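Local coordinates for protein transcriptional regulator, TetR family (Agrobacterium tumefaciens, PDB 3C2B) that probably binds DNA at cis-regulatory sites as a transcription factor of the TetR family, through an N-terminal helix-turn-helix domain, at residues I147-G150 / R151-G154; T207-V210 / H211-G215. All coordinates share one frame; numbering follows the deposited sequence.

Both contacts are local, each between successive turns of one helix, and they follow in series along the chain without nesting or crossing. Interaction 1 comes first, where helix 137-152 runs out and the chain turns off at G154. Helices 161-173, 176-181 and 190-205 then intervene before interaction 2, which spans the short terminal helix 208-214. Neither closes a long loop by itself, but the two touch: S153 O lies 2.8 Å from K209 NZ, and G154 O lies 2.7 Å from T207 OG1, both probable hydrogen bonds. The two carbonyls just past the end of helix 137-152 thus meet the N-cap and first turn of helix 208-214.

Interaction 1 (I147-G150 / R151-G154); sequences IEAG and RRSG
E148 and R151, one helical turn apart, meet through a two-pronged salt bridge. R151 presents NE and NH2 side-on, one nitrogen to each carboxylate oxygen: NE to E148 OE1 at 2.9 Å, NH2 to E148 OE2 at 2.6 Å. Both bonds are nearly straight and reach the syn sides of the oxygens; with the two planes only 22° apart, the pairing fixes the rotation of both groups. R152 meets the same glutamate differently. Its guanidinium stands almost perpendicular to the carboxylate and lays one face over E148 CG, 3.4 Å from R152 NH2. E148 OE2, 3.5 Å from R152 NE, lies well out of the guanidinium plane, with no N-H aimed at it, so this second salt bridge is one of charge alone. The bend of E148 at chi2 (39°) turns its carboxylate toward R151.

Beneath this network, R152 N bonds E148 O at 2.8 Å in a nearly linear helical bond. S153 OG turns back to donate to A149 O at 2.9 Å and also bonds V84 N, which joins this turn to the loop before helix 86-104. Beyond S153, G154 takes positive phi (81°), and G154 N bonds R151 O at 2.9 Å. The helix 137-152 terminates in a Schellman motif.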
ATOM      1  N   ILE A 147       5.397 -20.709   6.845  1.00 48.12           N
ATOM      2  CA  ILE A 147       6.360 -20.852   5.791  1.00 47.17           C
ATOM      3  C   ILE A 147       7.480 -21.778   6.258  1.00 48.06           C
ATOM      4  O   ILE A 147       7.947 -22.633   5.498  1.00 48.40           O
ATOM      5  CB  ILE A 147       6.863 -19.457   5.338  1.00 46.94           C
ATOM      6  CG1 ILE A 147       5.710 -18.667   4.676  1.00 46.08           C
ATOM      7  CG2 ILE A 147       8.026 -19.564   4.351  1.00 46.59           C
ATOM      8  CD1 ILE A 147       6.152 -17.276   4.101  1.00 45.37           C
ATOM      9  N   GLU A 148       7.906 -21.623   7.505  1.00 48.82           N
ATOM     10  CA  GLU A 148       8.876 -22.539   8.102  1.00 49.64           C
ATOM     11  C   GLU A 148       8.342 -23.983   8.183  1.00 50.15           C
ATOM     12  O   GLU A 148       9.030 -24.919   7.781  1.00 49.80           O
ATOM     13  CB  GLU A 148       9.323 -21.995   9.469  1.00 49.96           C
ATOM     14  CG  GLU A 148      10.446 -22.738  10.156  1.00 53.15           C
ATOM     15  CD  GLU A 148      11.529 -23.204   9.206  1.00 55.21           C
ATOM     16  OE1 GLU A 148      11.815 -22.529   8.200  1.00 58.52           O
ATOM     17  OE2 GLU A 148      12.119 -24.252   9.498  1.00 58.31           O
ATOM     18  N   ALA A 149       7.124 -24.160   8.691  1.00 50.69           N
ATOM     19  CA  ALA A 149       6.463 -25.484   8.694  1.00 52.14           C
ATOM     20  C   ALA A 149       6.393 -26.144   7.295  1.00 53.42           C
ATOM     21  O   ALA A 149       6.673 -27.341   7.179  1.00 53.60           O
ATOM     22  CB  ALA A 149       5.063 -25.386   9.295  1.00 52.41           C
ATOM     23  N   GLY A 150       6.029 -25.362   6.262  1.00 53.50           N
ATOM     24  CA  GLY A 150       6.077 -25.798   4.874  1.00 55.22           C
ATOM     25  C   GLY A 150       7.451 -26.221   4.372  1.00 56.83           C
ATOM     26  O   GLY A 150       7.598 -27.278   3.734  1.00 57.03           O
ATOM     27  N   ARG A 151       8.466 -25.412   4.662  1.00 57.66           N
ATOM     28  CA  ARG A 151       9.865 -25.778   4.362  1.00 58.81           C
ATOM     29  C   ARG A 151      10.274 -27.086   5.079  1.00 59.51           C
ATOM     30  O   ARG A 151      10.737 -28.017   4.436  1.00 59.70           O
ATOM     31  CB  ARG A 151      10.815 -24.661   4.807  1.00 58.07           C
ATOM     32  CG  ARG A 151      12.197 -24.712   4.168  1.00 59.16           C
ATOM     33  CD  ARG A 151      13.188 -23.889   4.984  1.00 59.86           C
ATOM     34  NE  ARG A 151      13.192 -24.345   6.375  1.00 61.67           N
ATOM     35  CZ  ARG A 151      13.775 -25.472   6.795  1.00 62.28           C
ATOM     36  NH1 ARG A 151      14.426 -26.276   5.954  1.00 60.80           N
ATOM     37  NH2 ARG A 151      13.693 -25.809   8.068  1.00 63.90           N
ATOM     38  N   ARG A 152      10.108 -27.141   6.406  1.00 60.05           N
ATOM     39  CA  ARG A 152      10.484 -28.335   7.190  1.00 61.11           C
ATOM     40  C   ARG A 152       9.898 -29.620   6.617  1.00 61.47           C
ATOM     41  O   ARG A 152      10.517 -30.697   6.702  1.00 61.81           O
ATOM     42  CB  ARG A 152       9.997 -28.222   8.623  1.00 61.09           C
ATOM     43  CG  ARG A 152      10.817 -27.349   9.484  1.00 62.08           C
ATOM     44  CD  ARG A 152      10.567 -27.671  10.945  1.00 65.13           C
ATOM     45  NE  ARG A 152      10.460 -26.439  11.718  1.00 67.07           N
ATOM     46  CZ  ARG A 152       9.307 -25.811  11.965  1.00 69.25           C
ATOM     47  NH1 ARG A 152       8.154 -26.311  11.534  1.00 69.36           N
ATOM     48  NH2 ARG A 152       9.297 -24.687  12.666  1.00 69.38           N
ATOM     49  N   SER A 153       8.704 -29.503   6.041  1.00 61.10           N
ATOM     50  CA  SER A 153       7.945 -30.656   5.663  1.00 61.50           C
ATOM     51  C   SER A 153       8.253 -31.047   4.249  1.00 61.62           C
ATOM     52  O   SER A 153       7.647 -31.966   3.720  1.00 62.32           O
ATOM     53  CB  SER A 153       6.456 -30.402   5.857  1.00 62.02           C
ATOM     54  OG  SER A 153       6.161 -30.187   7.232  1.00 62.00           O
ATOM     55  N   GLY A 154       9.218 -30.353   3.645  1.00 61.43           N
ATOM     56  CA  GLY A 154       9.671 -30.633   2.297  1.00 60.68           C
ATOM     57  C   GLY A 154       8.792 -30.056   1.204  1.00 60.65           C
ATOM     58  O   GLY A 154       8.978 -30.395   0.017  1.00 59.58           O
TER

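Interaction 2 (T207-V210 / H211-G215); sequences TEKV and HSELG
Two torsions bring a methyl of V210 over the ring of H211: V210 CG1 sits between its backbone N and carbonyl carbon (chi1 81°), while H211 CG lies beside its own N (chi1 -65°). With the ring turned about its CB-CG bond, the methyl V210 CG1 stands over the middle of the imidazole, 3.9 Å from the H211 ring centroid and 4° off the normal, a CH-pi contact on one face. The other branch, V210 CG2, is left to run alongside L214, touching its CD1 at 4.1 Å.

The backbone bonds are those of a regular helix. L214 N bonds V210 O at 2.9 Å and E213 N bonds K209 O at 3.0 Å. E208 O accepts twice from S212, from its N at 3.0 Å and from its OG at 3.1 Å, so the hydroxyl is folded back onto the preceding turn. At the start, T207 is the N-cap: its OG1 accepts a weak bond from V210 N at 3.5 Å, but it also bonds G154 O.

Polar ends elsewhere point to other parts of the chain. K209 NZ bonds S153 O and forms a cation-pi contact with Y155, and E213 divides its oxygens between Y155 OH and A86 N. V210 and L214 pack on A86 of helix 86-104, while H211 and L214 reach L202 of helix 190-205; helix 208-214 thereby lies against both helices and the turn following helix 137-152.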
ATOM      1  N   THR A 207       7.699 -27.205  -3.885  1.00 51.45           N
ATOM      2  CA  THR A 207       8.557 -28.274  -4.366  1.00 51.76           C
ATOM      3  C   THR A 207       7.693 -29.296  -5.102  1.00 52.21           C
ATOM      4  O   THR A 207       6.473 -29.328  -4.953  1.00 52.47           O
ATOM      5  CB  THR A 207       9.237 -29.015  -3.195  1.00 51.68           C
ATOM      6  OG1 THR A 207       8.228 -29.686  -2.439  1.00 52.77           O
ATOM      7  CG2 THR A 207       9.985 -28.063  -2.279  1.00 52.25           C
ATOM      8  N   GLU A 208       8.341 -30.143  -5.889  1.00 52.36           N
ATOM      9  CA  GLU A 208       7.696 -31.274  -6.530  1.00 52.87           C
ATOM     10  C   GLU A 208       6.806 -32.121  -5.584  1.00 52.15           C
ATOM     11  O   GLU A 208       5.727 -32.563  -5.979  1.00 52.52           O
ATOM     12  CB  GLU A 208       8.782 -32.098  -7.204  1.00 53.39           C
ATOM     13  CG  GLU A 208       8.337 -33.411  -7.781  1.00 57.75           C
ATOM     14  CD  GLU A 208       9.016 -33.715  -9.104  1.00 62.71           C
ATOM     15  OE1 GLU A 208      10.102 -33.113  -9.390  1.00 64.36           O
ATOM     16  OE2 GLU A 208       8.440 -34.543  -9.856  1.00 61.43           O
ATOM     17  N   LYS A 209       7.245 -32.321  -4.343  1.00 51.46           N
ATOM     18  CA  LYS A 209       6.460 -33.026  -3.305  1.00 50.99           C
ATOM     19  C   LYS A 209       5.092 -32.373  -3.040  1.00 50.92           C
ATOM     20  O   LYS A 209       4.080 -33.083  -2.997  1.00 50.73           O
ATOM     21  CB  LYS A 209       7.245 -33.097  -1.984  1.00 51.32           C
ATOM     22  CG  LYS A 209       6.690 -34.068  -0.928  1.00 51.20           C
ATOM     23  CD  LYS A 209       7.489 -34.005   0.374  1.00 50.56           C
ATOM     24  CE  LYS A 209       6.998 -35.028   1.390  1.00 52.76           C
ATOM     25  NZ  LYS A 209       7.221 -34.591   2.816  1.00 53.61           N
ATOM     26  N   VAL A 210       5.055 -31.046  -2.847  1.00 50.03           N
ATOM     27  CA  VAL A 210       3.792 -30.373  -2.548  1.00 48.65           C
ATOM     28  C   VAL A 210       2.793 -30.508  -3.702  1.00 48.37           C
ATOM     29  O   VAL A 210       1.625 -30.751  -3.468  1.00 47.60           O
ATOM     30  CB  VAL A 210       3.977 -28.907  -2.091  1.00 49.34           C
ATOM     31  CG1 VAL A 210       4.172 -27.961  -3.289  1.00 48.23           C
ATOM     32  CG2 VAL A 210       2.779 -28.452  -1.257  1.00 49.12           C
ATOM     33  N   HIS A 211       3.271 -30.400  -4.941  1.00 48.40           N
ATOM     34  CA  HIS A 211       2.411 -30.449  -6.124  1.00 48.81           C
ATOM     35  C   HIS A 211       1.893 -31.865  -6.416  1.00 48.76           C
ATOM     36  O   HIS A 211       0.701 -32.057  -6.707  1.00 48.30           O
ATOM     37  CB  HIS A 211       3.122 -29.852  -7.343  1.00 49.24           C
ATOM     38  CG  HIS A 211       3.422 -28.378  -7.211  1.00 52.06           C
ATOM     39  ND1 HIS A 211       2.460 -27.443  -6.883  1.00 53.48           N
ATOM     40  CD2 HIS A 211       4.574 -27.687  -7.377  1.00 53.20           C
ATOM     41  CE1 HIS A 211       3.015 -26.245  -6.823  1.00 54.63           C
ATOM     42  NE2 HIS A 211       4.296 -26.365  -7.123  1.00 54.61           N
ATOM     43  N   SER A 212       2.773 -32.860  -6.332  1.00 48.73           N
ATOM     44  CA  SER A 212       2.332 -34.223  -6.611  1.00 48.94           C
ATOM     45  C   SER A 212       1.472 -34.789  -5.459  1.00 48.49           C
ATOM     46  O   SER A 212       0.628 -35.649  -5.682  1.00 48.58           O
ATOM     47  CB  SER A 212       3.502 -35.127  -6.992  1.00 49.10           C
ATOM     48  OG  SER A 212       4.385 -35.302  -5.907  1.00 52.25           O
ATOM     49  N   GLU A 213       1.655 -34.271  -4.244  1.00 48.23           N
ATOM     50  CA  GLU A 213       0.792 -34.654  -3.123  1.00 48.17           C
ATOM     51  C   GLU A 213      -0.575 -33.963  -3.155  1.00 48.27           C
ATOM     52  O   GLU A 213      -1.582 -34.599  -2.884  1.00 48.33           O
ATOM     53  CB  GLU A 213       1.475 -34.421  -1.776  1.00 47.84           C
ATOM     54  CG  GLU A 213       0.583 -34.762  -0.583  1.00 49.07           C
ATOM     55  CD  GLU A 213       1.329 -34.790   0.722  1.00 48.69           C
ATOM     56  OE1 GLU A 213       2.562 -35.019   0.677  1.00 51.37           O
ATOM     57  OE2 GLU A 213       0.675 -34.592   1.779  1.00 46.37           O
ATOM     58  N   LEU A 214      -0.606 -32.661  -3.450  1.00 48.77           N
ATOM     59  CA  LEU A 214      -1.868 -31.943  -3.666  1.00 48.78           C
ATOM     60  C   LEU A 214      -2.606 -32.491  -4.876  1.00 49.16           C
ATOM     61  O   LEU A 214      -3.818 -32.320  -4.983  1.00 49.01           O
ATOM     62  CB  LEU A 214      -1.645 -30.443  -3.850  1.00 48.72           C
ATOM     63  CG  LEU A 214      -1.172 -29.710  -2.591  1.00 48.17           C
ATOM     64  CD1 LEU A 214      -0.943 -28.249  -2.876  1.00 48.99           C
ATOM     65  CD2 LEU A 214      -2.155 -29.877  -1.455  1.00 48.92           C
ATOM     66  N   GLY A 215      -1.868 -33.140  -5.776  1.00 49.43           N
ATOM     67  CA  GLY A 215      -2.455 -33.782  -6.951  1.00 50.48           C
ATOM     68  C   GLY A 215      -2.917 -35.213  -6.742  1.00 50.87           C
ATOM     69  O   GLY A 215      -3.183 -35.914  -7.717  1.00 51.77           O
TER